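Local coordinates for YonK protein (Bacillus subtilis, PDB 2H4O), which is a prophage-derived protein of unknown function that assembles into an octamer, at residues Val22-Lys27 / Tyr31-Lys36. Residues are numbered along the deposited sequence; the frame is centred on the assembly and turned at random.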
loop_
_atom_site.group_PDB
_atom_site.type_symbol
_atom_site.label_atom_id
_atom_site.label_comp_id
_atom_site.label_asym_id
_atom_site.label_seq_id
_atom_site.Cartn_x
_atom_site.Cartn_y
_atom_site.Cartn_z
ATOM N N VAL A 22 18.384 16.063 12.476
ATOM C CA VAL A 22 18.218 14.631 12.293
ATOM C C VAL A 22 19.459 14.164 11.538
ATOM O O VAL A 22 19.861 14.761 10.526
ATOM C CB VAL A 22 16.962 14.273 11.441
ATOM C CG1 VAL A 22 16.816 12.764 11.351
ATOM C CG2 VAL A 22 15.719 14.919 12.039
ATOM N N THR A 23 20.055 13.089 12.029
ATOM C CA THR A 23 21.241 12.565 11.402
ATOM C C THR A 23 21.230 11.040 11.212
ATOM O O THR A 23 21.149 10.293 12.183
ATOM C CB THR A 23 22.491 13.025 12.203
ATOM O OG1 THR A 23 23.653 12.321 11.750
ATOM C CG2 THR A 23 22.295 12.802 13.676
ATOM N N GLU A 24 21.300 10.587 9.953
ATOM C CA GLU A 24 21.318 9.157 9.661
ATOM C C GLU A 24 22.704 8.632 9.333
ATOM O O GLU A 24 23.496 9.288 8.681
ATOM C CB GLU A 24 20.356 8.780 8.509
ATOM C CG GLU A 24 20.643 9.412 7.151
ATOM C CD GLU A 24 19.710 8.921 6.037
ATOM O OE1 GLU A 24 19.543 9.616 5.018
ATOM O OE2 GLU A 24 19.142 7.833 6.157
ATOM N N GLN A 25 22.961 7.416 9.794
ATOM C CA GLN A 25 24.220 6.722 9.590
ATOM C C GLN A 25 24.122 5.753 8.400
ATOM O O GLN A 25 23.675 4.630 8.572
ATOM C CB GLN A 25 24.556 5.955 10.875
ATOM C CG GLN A 25 25.825 5.121 10.854
ATOM C CD GLN A 25 27.095 5.965 10.799
ATOM O OE1 GLN A 25 27.230 6.946 11.527
ATOM N NE2 GLN A 25 28.037 5.575 9.939
ATOM N N THR A 26 24.518 6.186 7.198
ATOM C CA THR A 26 24.484 5.319 6.007
ATOM C C THR A 26 25.658 4.358 6.068
ATOM O O THR A 26 26.495 4.435 6.973
ATOM C CB THR A 26 24.644 6.093 4.663
ATOM O OG1 THR A 26 23.566 7.012 4.478
ATOM C CG2 THR A 26 24.622 5.129 3.486
ATOM N N LYS A 27 25.713 3.464 5.085
ATOM C CA LYS A 27 26.774 2.464 4.956
ATOM C C LYS A 27 28.080 3.102 4.451
ATOM O O LYS A 27 29.078 2.409 4.218
ATOM C CB LYS A 27 26.325 1.368 3.977
ATOM C CG LYS A 27 27.221 0.115 3.910
ATOM C CD LYS A 27 26.563 -0.997 3.061
ATOM C CE LYS A 27 25.102 -1.227 3.483
ATOM N NZ LYS A 27 24.950 -1.470 4.949
ATOM N N TYR A 31 25.357 11.597 7.439
ATOM C CA TYR A 31 24.692 12.825 7.009
ATOM C C TYR A 31 23.887 13.502 8.118
ATOM O O TYR A 31 23.309 12.844 8.961
ATOM C CB TYR A 31 23.768 12.516 5.835
ATOM C CG TYR A 31 24.484 11.861 4.680
ATOM C CD1 TYR A 31 25.186 12.612 3.730
ATOM C CD2 TYR A 31 24.521 10.479 4.572
ATOM C CE1 TYR A 31 25.918 11.993 2.708
ATOM C CE2 TYR A 31 25.244 9.849 3.553
ATOM C CZ TYR A 31 25.940 10.611 2.627
ATOM O OH TYR A 31 26.641 9.963 1.639
ATOM N N THR A 32 23.862 14.827 8.111
ATOM C CA THR A 32 23.140 15.580 9.117
ATOM C C THR A 32 22.268 16.598 8.434
ATOM O O THR A 32 22.744 17.410 7.657
ATOM C CB THR A 32 24.083 16.308 10.047
ATOM O OG1 THR A 32 24.793 15.353 10.835
ATOM C CG2 THR A 32 23.323 17.261 10.941
ATOM N N TYR A 33 20.979 16.537 8.720
ATOM C CA TYR A 33 20.023 17.444 8.114
ATOM C C TYR A 33 19.480 18.302 9.247
ATOM O O TYR A 33 19.348 17.833 10.372
ATOM C CB TYR A 33 18.872 16.637 7.471
ATOM C CG TYR A 33 19.307 15.513 6.546
ATOM C CD1 TYR A 33 19.673 15.763 5.224
ATOM C CD2 TYR A 33 19.384 14.208 7.006
ATOM C CE1 TYR A 33 20.105 14.739 4.391
ATOM C CE2 TYR A 33 19.810 13.185 6.188
ATOM C CZ TYR A 33 20.162 13.451 4.881
ATOM O OH TYR A 33 20.508 12.402 4.049
ATOM N N ASP A 34 19.182 19.563 8.978
ATOM C CA ASP A 34 18.637 20.365 10.050
ATOM C C ASP A 34 17.148 20.454 9.830
ATOM O O ASP A 34 16.656 21.068 8.873
ATOM C CB ASP A 34 19.265 21.759 10.123
ATOM C CG ASP A 34 18.925 22.607 8.945
ATOM O OD1 ASP A 34 18.286 23.655 9.173
ATOM O OD2 ASP A 34 19.301 22.226 7.804
ATOM N N PHE A 35 16.450 19.796 10.747
ATOM C CA PHE A 35 15.010 19.703 10.743
ATOM C C PHE A 35 14.353 21.072 10.750
ATOM O O PHE A 35 13.247 21.231 10.216
ATOM C CB PHE A 35 14.588 18.880 11.947
ATOM C CG PHE A 35 13.241 18.308 11.824
ATOM C CD1 PHE A 35 12.842 17.720 10.635
ATOM C CD2 PHE A 35 12.360 18.340 12.896
ATOM C CE1 PHE A 35 11.591 17.178 10.512
ATOM C CE2 PHE A 35 11.095 17.795 12.781
ATOM C CZ PHE A 35 10.710 17.209 11.583
ATOM N N LYS A 36 15.047 22.052 11.334
ATOM C CA LYS A 36 14.552 23.425 11.405
ATOM C C LYS A 36 14.338 23.998 9.991
ATOM O O LYS A 36 13.244 24.433 9.633
ATOM C CB LYS A 36 15.553 24.290 12.198
ATOM C CG LYS A 36 15.000 25.633 12.717
ATOM C CD LYS A 36 16.092 26.454 13.467
ATOM C CE LYS A 36 15.516 27.513 14.485
ATOM N NZ LYS A 36 14.551 28.516 13.912
#
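Y31 O is gripped twice from the facing strand. T23 OG1 donates to Y31 O at 2.9 Å, arriving from above the carbonyl plane, 41° out of it, while E24 N adds a weak, bent bond. A chi1 of 169° sets the T23 hydroxyl anti to its own backbone N and brings it to the Y31 carbonyl. The returning bond from Y31 N to E24 O is weak as well. Farther from the turn the pairing is firm: V22 and Y33 form an antiparallel hydrogen-bonded pair, Y33 N to V22 O at 2.8 Å and V22 N to Y33 O at 2.9 Å. On the face shared by V22, E24, Y31 and Y33, the extended E24 chain lays CG at the edge of the Y33 ring, 4.0 Å from Y33 CE2. Its OE1 comes 3.1 Å from Y33 OH, but the firmer partner of this carboxylate oxygen is S3 of a neighbouring subunit. T26 OG1 meets the edge of the Y31 ring, 3.4 Å from CE2. At the start of helix 35-40, F35 CB lies against V22 CG2. The contact joins the two strands of a beta hairpin, 21-25 and 30-34; strand 21-25 is central in a three-stranded antiparallel sheet, flanked by strands 14-16 and 30-34. D34 caps the N-terminus of helix 35-40, its OD1 accepting from E37 N, and V59 of another subunit packs on Y31 and Y33.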